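Local coordinates for proto-oncogene vav (Homo sapiens, PDB 6NEW), which probably acts as a guanine nucleotide exchange factor for Rac-type GTPases, carrying RhoGEF, PH and zinc-binding C1 domains, at residues F271-K275 with A276-C280. Numbering follows the deposited sequence.
Sequences FLLDK and ALLIC
Phe-271 and Leu-278 face each other as an antiparallel hydrogen-bonded pair. Phe-271 N donates to Leu-278 O at 3.0 Å, in the plane of that carbonyl. Leu-278 N returns a bond to Phe-271 O, straighter at the hydrogen (171°) but tilted from the carbonyl plane. Phe-271 O also receives a CA-H contact from Leu-277. Nearer the turn, Leu-273 N donates to Ala-276 O at 2.9 Å, almost in line with the carbonyl bond. This third bond closes the two-residue turn of Asp-274 and Lys-275.

Leu-272 and Leu-277 form the non-hydrogen-bonded pair between these bonds. In both, CG lies anti to the backbone N (chi1 177° and -179°), and the branch ends lean toward the partner strand. Leu-277 CD1 lies 3.9 Å from Leu-272 CB and equally close to its CD1. Helix 335-352 packs on this face, with Phe-345 touching both leucines.

Phe-271, Leu-273 and Leu-278 make up the other apolar group. Leu-273 and Leu-278 meet through their CD1 methyls, 3.7 Å apart. The Phe-271 ring turns its edge to Cys-280. The sulfur SG sits near the ring plane, 4.2 Å from CE1, which makes a sulfur-aromatic contact at the rim. The ring of Phe-232, on helix 196-235, also meets the Phe-271 ring.

At the turn, Asp-274 OD1 is hydrogen-bonded to Asn-351 ND2 and OD2 to the backbone N of Arg-248, while the extended Lys-275 chain carries NZ to a hydrogen bond with Tyr-387 OH.

The arrangement is a tight antiparallel beta hairpin with a two-residue turn. It links strands 266-273 and 276-283 in the sheet of the PH domain, beside that domain's C-terminal helix.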
ATOM      1  N   PHE A 271      19.421 -11.875   5.081  1.00 23.80           N
ATOM      2  CA  PHE A 271      18.180 -11.116   4.863  1.00 22.95           C
ATOM      3  C   PHE A 271      18.602  -9.672   4.666  1.00 24.59           C
ATOM      4  O   PHE A 271      19.210  -9.065   5.555  1.00 21.63           O
ATOM      5  CB  PHE A 271      17.196 -11.195   6.058  1.00 23.83           C
ATOM      6  CG  PHE A 271      16.719 -12.572   6.430  1.00 25.45           C
ATOM      7  CD1 PHE A 271      17.453 -13.366   7.301  1.00 27.33           C
ATOM      8  CD2 PHE A 271      15.511 -13.064   5.935  1.00 28.76           C
ATOM      9  CE1 PHE A 271      17.012 -14.647   7.638  1.00 29.80           C
ATOM     10  CE2 PHE A 271      15.062 -14.342   6.280  1.00 31.76           C
ATOM     11  CZ  PHE A 271      15.807 -15.119   7.145  1.00 30.25           C
ATOM     12  N   LEU A 272      18.298  -9.144   3.493  1.00 20.98           N
ATOM     13  CA  LEU A 272      18.602  -7.768   3.187  1.00 20.57           C
ATOM     14  C   LEU A 272      17.322  -6.973   3.258  1.00 22.55           C
ATOM     15  O   LEU A 272      16.344  -7.327   2.609  1.00 21.70           O
ATOM     16  CB  LEU A 272      19.255  -7.625   1.787  1.00 21.05           C
ATOM     17  CG  LEU A 272      19.559  -6.198   1.327  1.00 25.07           C
ATOM     18  CD1 LEU A 272      20.533  -5.555   2.241  1.00 24.26           C
ATOM     19  CD2 LEU A 272      20.060  -6.176  -0.103  1.00 29.13           C
ATOM     20  N   LEU A 273      17.349  -5.899   4.038  1.00 17.77           N
ATOM     21  CA  LEU A 273      16.254  -4.949   4.203  1.00 17.27           C
ATOM     22  C   LEU A 273      16.863  -3.605   3.796  1.00 23.71           C
ATOM     23  O   LEU A 273      18.057  -3.580   3.507  1.00 26.14           O
ATOM     24  CB  LEU A 273      15.769  -4.951   5.674  1.00 16.70           C
ATOM     25  CG  LEU A 273      15.099  -6.256   6.131  1.00 21.58           C
ATOM     26  CD1 LEU A 273      16.058  -7.119   6.908  1.00 21.32           C
ATOM     27  CD2 LEU A 273      13.866  -5.979   6.965  1.00 24.78           C
ATOM     28  N   ASP A 274      16.092  -2.509   3.757  1.00 20.04           N
ATOM     29  CA  ASP A 274      16.591  -1.191   3.347  1.00 20.35           C
ATOM     30  C   ASP A 274      17.802  -0.688   4.128  1.00 24.58           C
ATOM     31  O   ASP A 274      18.727  -0.152   3.531  1.00 25.18           O
ATOM     32  CB  ASP A 274      15.482  -0.141   3.476  1.00 22.18           C
ATOM     33  CG  ASP A 274      14.325  -0.272   2.513  1.00 28.12           C
ATOM     34  OD1 ASP A 274      14.577  -0.452   1.307  1.00 26.74           O
ATOM     35  OD2 ASP A 274      13.171  -0.077   2.951  1.00 33.78           O
ATOM     36  N   LYS A 275      17.767  -0.825   5.455  1.00 21.01           N
ATOM     37  CA  LYS A 275      18.763  -0.300   6.376  1.00 20.27           C
ATOM     38  C   LYS A 275      19.668  -1.396   6.993  1.00 23.96           C
ATOM     39  O   LYS A 275      20.507  -1.097   7.832  1.00 23.09           O
ATOM     40  CB  LYS A 275      18.016   0.443   7.498  1.00 22.35           C
ATOM     41  CG  LYS A 275      17.195   1.650   7.061  1.00 26.15           C
ATOM     42  CD  LYS A 275      16.331   2.067   8.234  1.00 35.62           C
ATOM     43  CE  LYS A 275      15.837   3.476   8.157  1.00 44.05           C
ATOM     44  NZ  LYS A 275      15.327   3.912   9.479  1.00 45.71           N
ATOM     45  N   ALA A 276      19.467  -2.673   6.651  1.00 20.44           N
ATOM     46  CA  ALA A 276      20.282  -3.693   7.299  1.00 19.20           C
ATOM     47  C   ALA A 276      20.485  -4.941   6.492  1.00 24.35           C
ATOM     48  O   ALA A 276      19.669  -5.291   5.639  1.00 25.00           O
ATOM     49  CB  ALA A 276      19.668  -4.079   8.639  1.00 19.61           C
ATOM     50  N   LEU A 277      21.576  -5.637   6.809  1.00 20.26           N
ATOM     51  CA  LEU A 277      21.895  -6.945   6.285  1.00 19.73           C
ATOM     52  C   LEU A 277      22.121  -7.803   7.515  1.00 24.83           C
ATOM     53  O   LEU A 277      22.916  -7.444   8.381  1.00 24.21           O
ATOM     54  CB  LEU A 277      23.134  -6.930   5.368  1.00 19.01           C
ATOM     55  CG  LEU A 277      23.496  -8.282   4.773  1.00 22.27           C
ATOM     56  CD1 LEU A 277      22.612  -8.620   3.604  1.00 20.91           C
ATOM     57  CD2 LEU A 277      24.953  -8.355   4.409  1.00 23.56           C
ATOM     58  N   LEU A 278      21.331  -8.871   7.631  1.00 23.12           N
ATOM     59  CA  LEU A 278      21.364  -9.833   8.729  1.00 22.86           C
ATOM     60  C   LEU A 278      22.042 -11.069   8.194  1.00 25.20           C
ATOM     61  O   LEU A 278      21.566 -11.667   7.233  1.00 22.96           O
ATOM     62  CB  LEU A 278      19.928 -10.170   9.176  1.00 23.64           C
ATOM     63  CG  LEU A 278      19.250  -9.192  10.144  1.00 29.54           C
ATOM     64  CD1 LEU A 278      18.572  -8.077   9.402  1.00 30.01           C
ATOM     65  CD2 LEU A 278      18.189  -9.904  10.943  1.00 33.30           C
ATOM     66  N   ILE A 279      23.216 -11.379   8.735  1.00 23.20           N
ATOM     67  CA  ILE A 279      23.996 -12.542   8.325  1.00 23.22           C
ATOM     68  C   ILE A 279      23.765 -13.600   9.399  1.00 30.94           C
ATOM     69  O   ILE A 279      24.161 -13.441  10.561  1.00 30.16           O
ATOM     70  CB  ILE A 279      25.497 -12.208   8.065  1.00 26.34           C
ATOM     71  CG1 ILE A 279      25.644 -11.132   6.967  1.00 26.67           C
ATOM     72  CG2 ILE A 279      26.290 -13.469   7.692  1.00 26.45           C
ATOM     73  CD1 ILE A 279      26.868 -10.240   7.160  1.00 35.93           C
ATOM     74  N   CYS A 280      23.036 -14.633   9.012  1.00 31.34           N
ATOM     75  CA  CYS A 280      22.632 -15.729   9.882  1.00 33.40           C
ATOM     76  C   CYS A 280      23.270 -17.027   9.461  1.00 42.77           C
ATOM     77  O   CYS A 280      23.663 -17.197   8.307  1.00 41.63           O
ATOM     78  CB  CYS A 280      21.111 -15.871   9.909  1.00 33.22           C
ATOM     79  SG  CYS A 280      20.217 -14.346  10.270  1.00 35.95           S
TER